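Local coordinates for protein lysozyme, putative (Bacillus anthracis, PDB 2WAG) that probably cleaves bacterial cell-wall peptidoglycan as a family GH25 lysozyme, hydrolysing its glycosidic linkages with retention of anomeric configuration, at residues 21-26 with 51-56; 74-79 with 104-109. All coordinates share one frame; numbering follows the deposited sequence.

Contacts 1 and 2 come in series along the chain, the first closing before the second opens. Their centres lie about 15 Å apart and their nearest atoms about 6 Å, without touching. The curled sheet of this TIM-barrel-clan domain relates them: strand 40-47 pairs in parallel with both strand 17-21 and strand 69-75, and the latter pairs with strand 103-106. Contact 1 joins the loop leaving strand 17-21 to the turn after the short strand 51-52; contact 2 joins neighbouring strands 69-75 and 103-106 and the loops that follow. Segment 21-26 and the loops of contact 2 follow parallel strands at their C-terminal ends, the side where barrel enzymes carry their active site, and both contacts touch the second subunit.

Contact 1 (21-26 with 51-56); sequences VASYQG and FVDKYF
An Asx turn at Asp53, next to the loop that leaves strand 17-21 of the barrel, grips Ser23 through one carboxylate. Asp53 OD1 accepts the backbone N-H of Ser23 on its syn lone pair, at 2.8 Å from Ser23 N and with an N-H...O angle of 155°. Its CG stands anti to the backbone N (chi1 -179°), which carries the carboxylate across to the 3-10 segment 23-25. The second oxygen, OD2, is met on its anti side by Tyr55 N at 2.9 Å, the donor lying 32° out of the carboxylate plane; this closes the Asx turn inside a type I turn from Asp53 to Phe56. One acid group thus ties the start of the 3-10 segment to the residue in the N-cap position of helix 56-64.

Two waters extend the junction: one links Ser23 OG with Lys54 N, the other donates to Asp53 OD1 and sits 3.0 Å from Tyr24 OH. Packing is modest. Lys54 CG lies 3.6 Å from Ser23 CB, and Lys58 makes a cation-pi contact with the Tyr55 ring. Two carbonyl oxygens of segment 21-26 lie obliquely to that ring, its CD2 reaching 3.6 Å from Ser23 O and 3.7 Å from Gly26 O.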
ATOM      1  N   VAL A  21      -4.352  -1.644 -12.898  1.00  7.32           N
ATOM      2  CA  VAL A  21      -2.932  -1.385 -13.054  1.00  8.07           C
ATOM      3  C   VAL A  21      -2.667   0.037 -13.509  1.00  7.68           C
ATOM      4  O   VAL A  21      -3.540   0.692 -14.103  1.00  7.88           O
ATOM      5  CB  VAL A  21      -2.266  -2.349 -14.089  1.00  8.00           C
ATOM      6  CG1 VAL A  21      -2.462  -3.806 -13.688  1.00  9.40           C
ATOM      7  CG2 VAL A  21      -2.775  -2.077 -15.501  1.00 10.01           C
ATOM      8  N   ALA A  22      -1.443   0.486 -13.248  1.00  7.48           N
ATOM      9  CA  ALA A  22      -0.904   1.738 -13.765  1.00  8.05           C
ATOM     10  C   ALA A  22       0.511   1.443 -14.230  1.00  8.96           C
ATOM     11  O   ALA A  22       0.964   0.280 -14.203  1.00  8.77           O
ATOM     12  CB  ALA A  22      -0.920   2.818 -12.683  1.00  8.05           C
ATOM     13  N   SER A  23       1.235   2.478 -14.648  1.00  9.24           N
ATOM     14  CA  SER A  23       2.576   2.236 -15.168  1.00 10.02           C
ATOM     15  C   SER A  23       3.495   1.584 -14.137  1.00  9.79           C
ATOM     16  O   SER A  23       4.430   0.888 -14.517  1.00 10.82           O
ATOM     17  CB  SER A  23       3.202   3.537 -15.675  1.00 10.95           C
ATOM     18  OG  SER A  23       3.344   4.463 -14.614  1.00 11.68           O
ATOM     19  N   TYR A  24       3.216   1.794 -12.847  1.00  9.67           N
ATOM     20  CA  TYR A  24       4.084   1.281 -11.762  1.00 10.00           C
ATOM     21  C   TYR A  24       4.107  -0.232 -11.728  1.00  9.89           C
ATOM     22  O   TYR A  24       4.999  -0.799 -11.118  1.00 11.12           O
ATOM     23  CB  TYR A  24       3.691   1.919 -10.399  1.00 10.66           C
ATOM     24  CG  TYR A  24       3.483   3.388 -10.640  1.00 10.55           C
ATOM     25  CD1 TYR A  24       4.533   4.182 -11.124  1.00 12.95           C
ATOM     26  CD2 TYR A  24       2.224   3.950 -10.570  1.00 11.18           C
ATOM     27  CE1 TYR A  24       4.329   5.498 -11.462  1.00 13.75           C
ATOM     28  CE2 TYR A  24       2.021   5.272 -10.897  1.00 12.13           C
ATOM     29  CZ  TYR A  24       3.069   6.031 -11.358  1.00 12.71           C
ATOM     30  OH  TYR A  24       2.834   7.340 -11.714  1.00 15.42           O
ATOM     31  N   GLN A  25       3.123  -0.884 -12.350  1.00  9.51           N
ATOM     32  CA  GLN A  25       3.107  -2.339 -12.444  1.00  9.50           C
ATOM     33  C   GLN A  25       4.026  -2.859 -13.560  1.00 10.75           C
ATOM     34  O   GLN A  25       4.142  -4.072 -13.753  1.00 13.17           O
ATOM     35  CB  GLN A  25       1.671  -2.866 -12.617  1.00  9.20           C
ATOM     36  CG  GLN A  25       0.912  -2.961 -11.303  1.00  8.31           C
ATOM     37  CD  GLN A  25       0.809  -1.632 -10.582  1.00  8.48           C
ATOM     38  OE1 GLN A  25       0.297  -0.643 -11.137  1.00  8.92           O
ATOM     39  NE2 GLN A  25       1.327  -1.576  -9.341  1.00  9.20           N
ATOM     40  N   GLY A  26       4.639  -1.952 -14.323  1.00 11.16           N
ATOM     41  CA  GLY A  26       5.632  -2.362 -15.326  1.00 12.59           C
ATOM     42  C   GLY A  26       5.008  -3.027 -16.539  1.00 12.90           C
ATOM     43  O   GLY A  26       3.861  -2.752 -16.899  1.00 13.04           O
ATOM     44  N   PHE A  51      -2.087  14.967 -17.136  1.00 11.71           N
ATOM     45  CA  PHE A  51      -1.180  13.838 -17.060  1.00 11.16           C
ATOM     46  C   PHE A  51      -1.734  12.589 -17.760  1.00 10.25           C
ATOM     47  O   PHE A  51      -2.927  12.289 -17.654  1.00 10.22           O
ATOM     48  CB  PHE A  51      -0.844  13.526 -15.590  1.00 12.28           C
ATOM     49  CG  PHE A  51       0.087  12.375 -15.405  1.00 12.43           C
ATOM     50  CD1 PHE A  51       1.469  12.571 -15.363  1.00 14.20           C
ATOM     51  CD2 PHE A  51      -0.408  11.079 -15.274  1.00 13.01           C
ATOM     52  CE1 PHE A  51       2.335  11.493 -15.170  1.00 14.59           C
ATOM     53  CE2 PHE A  51       0.453  10.003 -15.084  1.00 13.77           C
ATOM     54  CZ  PHE A  51       1.814  10.205 -15.046  1.00 14.30           C
ATOM     55  N   VAL A  52      -0.859  11.868 -18.458  1.00  9.79           N
ATOM     56  CA  VAL A  52      -1.193  10.609 -19.124  1.00  9.71           C
ATOM     57  C   VAL A  52      -0.243   9.518 -18.632  1.00  9.35           C
ATOM     58  O   VAL A  52       0.985   9.669 -18.701  1.00 10.48           O
ATOM     59  CB  VAL A  52      -1.085  10.709 -20.670  1.00  9.71           C
ATOM     60  CG1 VAL A  52      -1.513   9.404 -21.332  1.00 11.21           C
ATOM     61  CG2 VAL A  52      -1.947  11.871 -21.195  1.00  9.50           C
ATOM     62  N   ASP A  53      -0.802   8.424 -18.125  1.00  8.99           N
ATOM     63  CA  ASP A  53       0.011   7.299 -17.666  1.00  9.32           C
ATOM     64  C   ASP A  53       0.853   6.768 -18.834  1.00 10.03           C
ATOM     65  O   ASP A  53       0.338   6.581 -19.943  1.00  9.97           O
ATOM     66  CB  ASP A  53      -0.903   6.222 -17.064  1.00  9.46           C
ATOM     67  CG  ASP A  53      -0.130   5.023 -16.548  1.00 10.02           C
ATOM     68  OD1 ASP A  53       0.037   4.930 -15.302  1.00 10.21           O
ATOM     69  OD2 ASP A  53       0.314   4.189 -17.374  1.00 10.09           O
ATOM     70  N   LYS A  54       2.139   6.528 -18.597  1.00 11.37           N
ATOM     71  CA  LYS A  54       3.027   6.217 -19.707  1.00 12.36           C
ATOM     72  C   LYS A  54       2.754   4.874 -20.358  1.00 11.98           C
ATOM     73  O   LYS A  54       3.169   4.652 -21.492  1.00 12.99           O
ATOM     74  CB  LYS A  54       4.493   6.320 -19.290  1.00 14.79           C
ATOM     75  CG  LYS A  54       4.963   5.238 -18.379  1.00 18.00           C
ATOM     76  CD  LYS A  54       6.488   5.302 -18.211  1.00 21.43           C
ATOM     77  CE  LYS A  54       6.993   4.235 -17.255  1.00 24.25           C
ATOM     78  NZ  LYS A  54       8.487   4.269 -17.151  1.00 27.46           N
ATOM     79  N   TYR A  55       2.044   3.982 -19.667  1.00 11.40           N
ATOM     80  CA  TYR A  55       1.754   2.676 -20.242  1.00 11.57           C
ATOM     81  C   TYR A  55       0.282   2.520 -20.612  1.00 10.52           C
ATOM     82  O   TYR A  55      -0.130   1.433 -21.014  1.00 10.70           O
ATOM     83  CB  TYR A  55       2.178   1.525 -19.318  1.00 12.84           C
ATOM     84  CG  TYR A  55       3.681   1.345 -19.214  1.00 15.01           C
ATOM     85  CD1 TYR A  55       4.552   1.847 -20.192  1.00 17.87           C
ATOM     86  CD2 TYR A  55       4.231   0.675 -18.146  1.00 18.16           C
ATOM     87  CE1 TYR A  55       5.934   1.700 -20.081  1.00 19.30           C
ATOM     88  CE2 TYR A  55       5.606   0.505 -18.038  1.00 19.18           C
ATOM     89  CZ  TYR A  55       6.442   1.015 -18.988  1.00 20.38           C
ATOM     90  OH  TYR A  55       7.803   0.814 -18.823  1.00 23.52           O
ATOM     91  N   PHE A  56      -0.509   3.598 -20.535  1.00  9.88           N
ATOM     92  CA  PHE A  56      -1.930   3.436 -20.860  1.00  9.70           C
ATOM     93  C   PHE A  56      -2.170   2.895 -22.276  1.00 10.41           C
ATOM     94  O   PHE A  56      -2.919   1.944 -22.476  1.00 10.29           O
ATOM     95  CB  PHE A  56      -2.730   4.730 -20.697  1.00  9.78           C
ATOM     96  CG  PHE A  56      -4.127   4.570 -21.227  1.00  9.53           C
ATOM     97  CD1 PHE A  56      -5.016   3.714 -20.579  1.00 10.44           C
ATOM     98  CD2 PHE A  56      -4.516   5.144 -22.425  1.00 11.07           C
ATOM     99  CE1 PHE A  56      -6.300   3.480 -21.080  1.00 11.30           C
ATOM    100  CE2 PHE A  56      -5.801   4.902 -22.937  1.00 12.46           C
ATOM    101  CZ  PHE A  56      -6.684   4.073 -22.266  1.00 11.67           C
TER
HETATM  102  O   HOH W   1       3.043   6.903 -15.852  1.00 14.03           O
HETATM  103  O   HOH W   2       0.530   7.009 -13.554  1.00 11.65           O

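Contact 2 (74-79 with 104-109); sequences HFFSFD and IDVEFY. With SO4 (sulfate ion), chain G.
Asp105 is held to the end of strand 69-75 and the residue after it by two backbone bonds of a parallel beta pairing: its N donates to His74 O at 2.8 Å, and its O accepts from Phe76 N at 2.9 Å. The bridges His74-Ile104 and Phe75-Asp105 set the register of this beta-alpha-beta unit, whose strands are connected through helix 82-92. Beyond them a third bond joins the loops, Phe78 N donating to Tyr109 OH at 3.0 Å. A water shared with Asp79 OD2 meets the same hydroxyl, and Lys112 forms a salt bridge with that carboxylate. Ser77 OG accepts from Asp79 N in an ST turn and donates to a sulfate, probably from the crystallisation liquor, that Ser80 and Ser49 also bind.

The sequence Asp105-Val106-Glu107 matches the Asp-X-Glu motif of GH25 enzymes, consistent with a place in the active site. Glu107 OE2 accepts a hydrogen bond from Gly2 of the second subunit, part of its N-terminal tag. Phe75 lies against both acids, with its CZ 3.5 Å from Glu107 CG and its CE1 3.8 Å from Asp105 OD1.

Tyr109 has CG between its backbone N and carbonyl carbon (chi1 59°), which brings its ring against Phe75 and Phe78, met from directions roughly at right angles in an aromatic cluster. Phe75 presents an edge to the Tyr109 face in an offset edge-to-face pair, planes at 77°. Phe78 instead meets Tyr109 rim to rim, planes only 6° apart, with Phe78 CD2 3.5 Å from Tyr109 CE2. On the sheet side facing helix 119-137, Phe76 CB packs 4.0 Å from Ile104 CG2.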
ATOM      1  N   HIS A  74      -9.536   7.265 -14.373  1.00  6.48           N
ATOM      2  CA  HIS A  74      -8.960   8.577 -14.194  1.00  6.68           C
ATOM      3  C   HIS A  74      -8.642   8.774 -12.724  1.00  6.48           C
ATOM      4  O   HIS A  74      -9.488   8.535 -11.869  1.00  7.17           O
ATOM      5  CB  HIS A  74      -9.995   9.647 -14.548  1.00  7.02           C
ATOM      6  CG  HIS A  74      -9.436  11.026 -14.455  1.00  7.37           C
ATOM      7  ND1 HIS A  74      -9.652  11.894 -13.401  1.00 10.20           N
ATOM      8  CD2 HIS A  74      -8.609  11.662 -15.305  1.00  5.81           C
ATOM      9  CE1 HIS A  74      -8.976  13.016 -13.618  1.00  6.23           C
ATOM     10  NE2 HIS A  74      -8.351  12.903 -14.775  1.00 10.60           N
ATOM     11  N   PHE A  75      -7.423   9.226 -12.423  1.00  6.83           N
ATOM     12  CA  PHE A  75      -7.082   9.538 -11.047  1.00  6.75           C
ATOM     13  C   PHE A  75      -7.422  11.016 -10.783  1.00  6.97           C
ATOM     14  O   PHE A  75      -6.820  11.915 -11.365  1.00  8.04           O
ATOM     15  CB  PHE A  75      -5.617   9.203 -10.752  1.00  7.44           C
ATOM     16  CG  PHE A  75      -5.304   9.181  -9.290  1.00  7.38           C
ATOM     17  CD1 PHE A  75      -5.110   7.971  -8.612  1.00  8.65           C
ATOM     18  CD2 PHE A  75      -5.245  10.358  -8.574  1.00  8.09           C
ATOM     19  CE1 PHE A  75      -4.843   7.973  -7.240  1.00  9.44           C
ATOM     20  CE2 PHE A  75      -4.983  10.367  -7.220  1.00  9.26           C
ATOM     21  CZ  PHE A  75      -4.778   9.169  -6.548  1.00  9.34           C
ATOM     22  N   PHE A  76      -8.412  11.251  -9.934  1.00  7.12           N
ATOM     23  CA  PHE A  76      -8.941  12.589  -9.687  1.00  7.37           C
ATOM     24  C   PHE A  76      -7.948  13.521  -9.004  1.00  7.48           C
ATOM     25  O   PHE A  76      -7.216  13.104  -8.097  1.00  9.21           O
ATOM     26  CB  PHE A  76     -10.200  12.438  -8.828  1.00  8.80           C
ATOM     27  CG  PHE A  76     -10.987  13.709  -8.620  1.00  8.46           C
ATOM     28  CD1 PHE A  76     -11.722  14.282  -9.651  1.00 10.40           C
ATOM     29  CD2 PHE A  76     -11.018  14.305  -7.363  1.00 10.55           C
ATOM     30  CE1 PHE A  76     -12.463  15.476  -9.420  1.00 11.21           C
ATOM     31  CE2 PHE A  76     -11.774  15.448  -7.125  1.00 12.83           C
ATOM     32  CZ  PHE A  76     -12.479  16.032  -8.148  1.00 11.44           C
ATOM     33  N   SER A  77      -7.936  14.777  -9.442  1.00  7.72           N
ATOM     34  CA  SER A  77      -7.187  15.838  -8.795  1.00  8.26           C
ATOM     35  C   SER A  77      -8.134  16.768  -8.052  1.00  8.42           C
ATOM     36  O   SER A  77      -9.191  17.144  -8.569  1.00  9.17           O
ATOM     37  CB  SER A  77      -6.418  16.647  -9.830  1.00  8.47           C
ATOM     38  OG  SER A  77      -5.870  17.793  -9.196  1.00  9.99           O
ATOM     39  N   PHE A  78      -7.757  17.164  -6.844  1.00  8.87           N
ATOM     40  CA  PHE A  78      -8.491  18.173  -6.086  1.00  9.74           C
ATOM     41  C   PHE A  78      -8.169  19.594  -6.532  1.00 10.61           C
ATOM     42  O   PHE A  78      -8.739  20.542  -5.994  1.00 11.62           O
ATOM     43  CB  PHE A  78      -8.196  17.996  -4.595  1.00 11.15           C
ATOM     44  CG  PHE A  78      -8.665  16.678  -4.059  1.00 11.96           C
ATOM     45  CD1 PHE A  78     -10.008  16.416  -3.923  1.00 13.76           C
ATOM     46  CD2 PHE A  78      -7.757  15.684  -3.700  1.00 13.10           C
ATOM     47  CE1 PHE A  78     -10.473  15.189  -3.434  1.00 13.94           C
ATOM     48  CE2 PHE A  78      -8.219  14.461  -3.213  1.00 14.56           C
ATOM     49  CZ  PHE A  78      -9.563  14.217  -3.075  1.00 14.44           C
ATOM     50  N   ASP A  79      -7.275  19.741  -7.512  1.00  9.94           N
ATOM     51  CA  ASP A  79      -6.743  21.064  -7.831  1.00 11.88           C
ATOM     52  C   ASP A  79      -6.981  21.561  -9.237  1.00 12.18           C
ATOM     53  O   ASP A  79      -6.414  22.583  -9.621  1.00 14.55           O
ATOM     54  CB  ASP A  79      -5.270  21.117  -7.462  1.00 13.53           C
ATOM     55  CG  ASP A  79      -5.095  21.167  -5.966  1.00 16.46           C
ATOM     56  OD1 ASP A  79      -5.504  22.164  -5.343  1.00 22.38           O
ATOM     57  OD2 ASP A  79      -4.621  20.178  -5.386  1.00 23.32           O
ATOM     58  N   ILE A 104     -13.753   6.910 -12.094  1.00  6.33           N
ATOM     59  CA  ILE A 104     -13.032   8.023 -11.491  1.00  6.74           C
ATOM     60  C   ILE A 104     -12.574   7.571 -10.105  1.00  6.67           C
ATOM     61  O   ILE A 104     -13.394   7.144  -9.288  1.00  7.24           O
ATOM     62  CB  ILE A 104     -13.877   9.301 -11.381  1.00  6.95           C
ATOM     63  CG1 ILE A 104     -14.500   9.681 -12.732  1.00  7.33           C
ATOM     64  CG2 ILE A 104     -12.994  10.424 -10.865  1.00  8.58           C
ATOM     65  CD1 ILE A 104     -15.592  10.733 -12.613  1.00  9.23           C
ATOM     66  N   ASP A 105     -11.265   7.679  -9.876  1.00  6.83           N
ATOM     67  CA  ASP A 105     -10.613   7.226  -8.667  1.00  6.91           C
ATOM     68  C   ASP A 105     -10.410   8.442  -7.749  1.00  6.49           C
ATOM     69  O   ASP A 105      -9.685   9.381  -8.114  1.00  7.62           O
ATOM     70  CB  ASP A 105      -9.294   6.564  -9.097  1.00  7.51           C
ATOM     71  CG  ASP A 105      -8.437   6.061  -7.949  1.00  7.17           C
ATOM     72  OD1 ASP A 105      -8.375   6.716  -6.872  1.00  7.93           O
ATOM     73  OD2 ASP A 105      -7.775   5.029  -8.183  1.00  9.70           O
ATOM     74  N   VAL A 106     -11.093   8.432  -6.607  1.00  6.50           N
ATOM     75  CA  VAL A 106     -11.084   9.567  -5.657  1.00  7.64           C
ATOM     76  C   VAL A 106     -10.430   9.095  -4.357  1.00  7.38           C
ATOM     77  O   VAL A 106     -10.992   8.252  -3.625  1.00  7.76           O
ATOM     78  CB  VAL A 106     -12.507  10.066  -5.377  1.00  7.87           C
ATOM     79  CG1 VAL A 106     -12.480  11.271  -4.456  1.00  9.18           C
ATOM     80  CG2 VAL A 106     -13.260  10.379  -6.679  1.00  9.33           C
ATOM     81  N   GLU A 107      -9.243   9.626  -4.064  1.00  8.14           N
ATOM     82  CA  GLU A 107      -8.529   9.201  -2.849  1.00  7.85           C
ATOM     83  C   GLU A 107      -7.464  10.228  -2.521  1.00  8.66           C
ATOM     84  O   GLU A 107      -7.119  11.074  -3.352  1.00  9.47           O
ATOM     85  CB  GLU A 107      -7.893   7.811  -3.008  1.00  8.33           C
ATOM     86  CG  GLU A 107      -6.802   7.727  -4.041  1.00  8.44           C
ATOM     87  CD  GLU A 107      -6.361   6.297  -4.230  1.00  8.47           C
ATOM     88  OE1 GLU A 107      -5.640   5.768  -3.343  1.00 10.10           O
ATOM     89  OE2 GLU A 107      -6.741   5.671  -5.246  1.00  9.31           O
ATOM     90  N   PHE A 108      -6.935  10.149  -1.308  1.00  9.08           N
ATOM     91  CA  PHE A 108      -5.862  11.063  -0.951  1.00  9.34           C
ATOM     92  C   PHE A 108      -4.530  10.724  -1.614  1.00  9.43           C
ATOM     93  O   PHE A 108      -4.240   9.558  -1.904  1.00 10.19           O
ATOM     94  CB  PHE A 108      -5.708  11.161   0.557  1.00 10.12           C
ATOM     95  CG  PHE A 108      -6.875  11.817   1.211  1.00 10.89           C
ATOM     96  CD1 PHE A 108      -7.102  13.166   1.001  1.00 12.56           C
ATOM     97  CD2 PHE A 108      -7.760  11.106   1.992  1.00 14.44           C
ATOM     98  CE1 PHE A 108      -8.182  13.801   1.564  1.00 13.80           C
ATOM     99  CE2 PHE A 108      -8.868  11.746   2.566  1.00 17.26           C
ATOM    100  CZ  PHE A 108      -9.062  13.108   2.351  1.00 16.25           C
ATOM    101  N   TYR A 109      -3.738  11.765  -1.846  1.00 10.09           N
ATOM    102  CA  TYR A 109      -2.421  11.644  -2.448  1.00 10.06           C
ATOM    103  C   TYR A 109      -1.591  12.846  -2.019  1.00 10.74           C
ATOM    104  O   TYR A 109      -2.110  13.776  -1.401  1.00 11.56           O
ATOM    105  CB  TYR A 109      -2.532  11.597  -3.972  1.00 10.44           C
ATOM    106  CG  TYR A 109      -3.194  12.816  -4.574  1.00 10.29           C
ATOM    107  CD1 TYR A 109      -2.439  13.902  -4.999  1.00 11.02           C
ATOM    108  CD2 TYR A 109      -4.573  12.884  -4.714  1.00  9.84           C
ATOM    109  CE1 TYR A 109      -3.039  15.019  -5.549  1.00 11.06           C
ATOM    110  CE2 TYR A 109      -5.183  13.997  -5.263  1.00 11.04           C
ATOM    111  CZ  TYR A 109      -4.412  15.061  -5.679  1.00  9.35           C
ATOM    112  OH  TYR A 109      -5.016  16.170  -6.224  1.00 11.64           O
TER
HETATM  113  S   SO4 G1223      -3.800  19.102 -11.724  1.00 13.82           S
HETATM  114  O1  SO4 G1223      -3.187  18.167 -10.795  1.00 21.43           O
HETATM  115  O2  SO4 G1223      -4.056  18.741 -13.113  1.00 21.63           O
HETATM  116  O3  SO4 G1223      -3.421  20.508 -11.527  1.00 20.44           O
HETATM  117  O4  SO4 G1223      -5.180  19.102 -11.183  1.00 20.26           O
HETATM  118  O   HOH W   3      -8.450  11.961  -5.776  0.50  8.18           O
HETATM  119  O   HOH W   4      -8.118  11.064  -6.300  0.50 11.04           O
HETATM  120  O   HOH W   5      -3.303  18.143  -6.493  1.00 20.56           O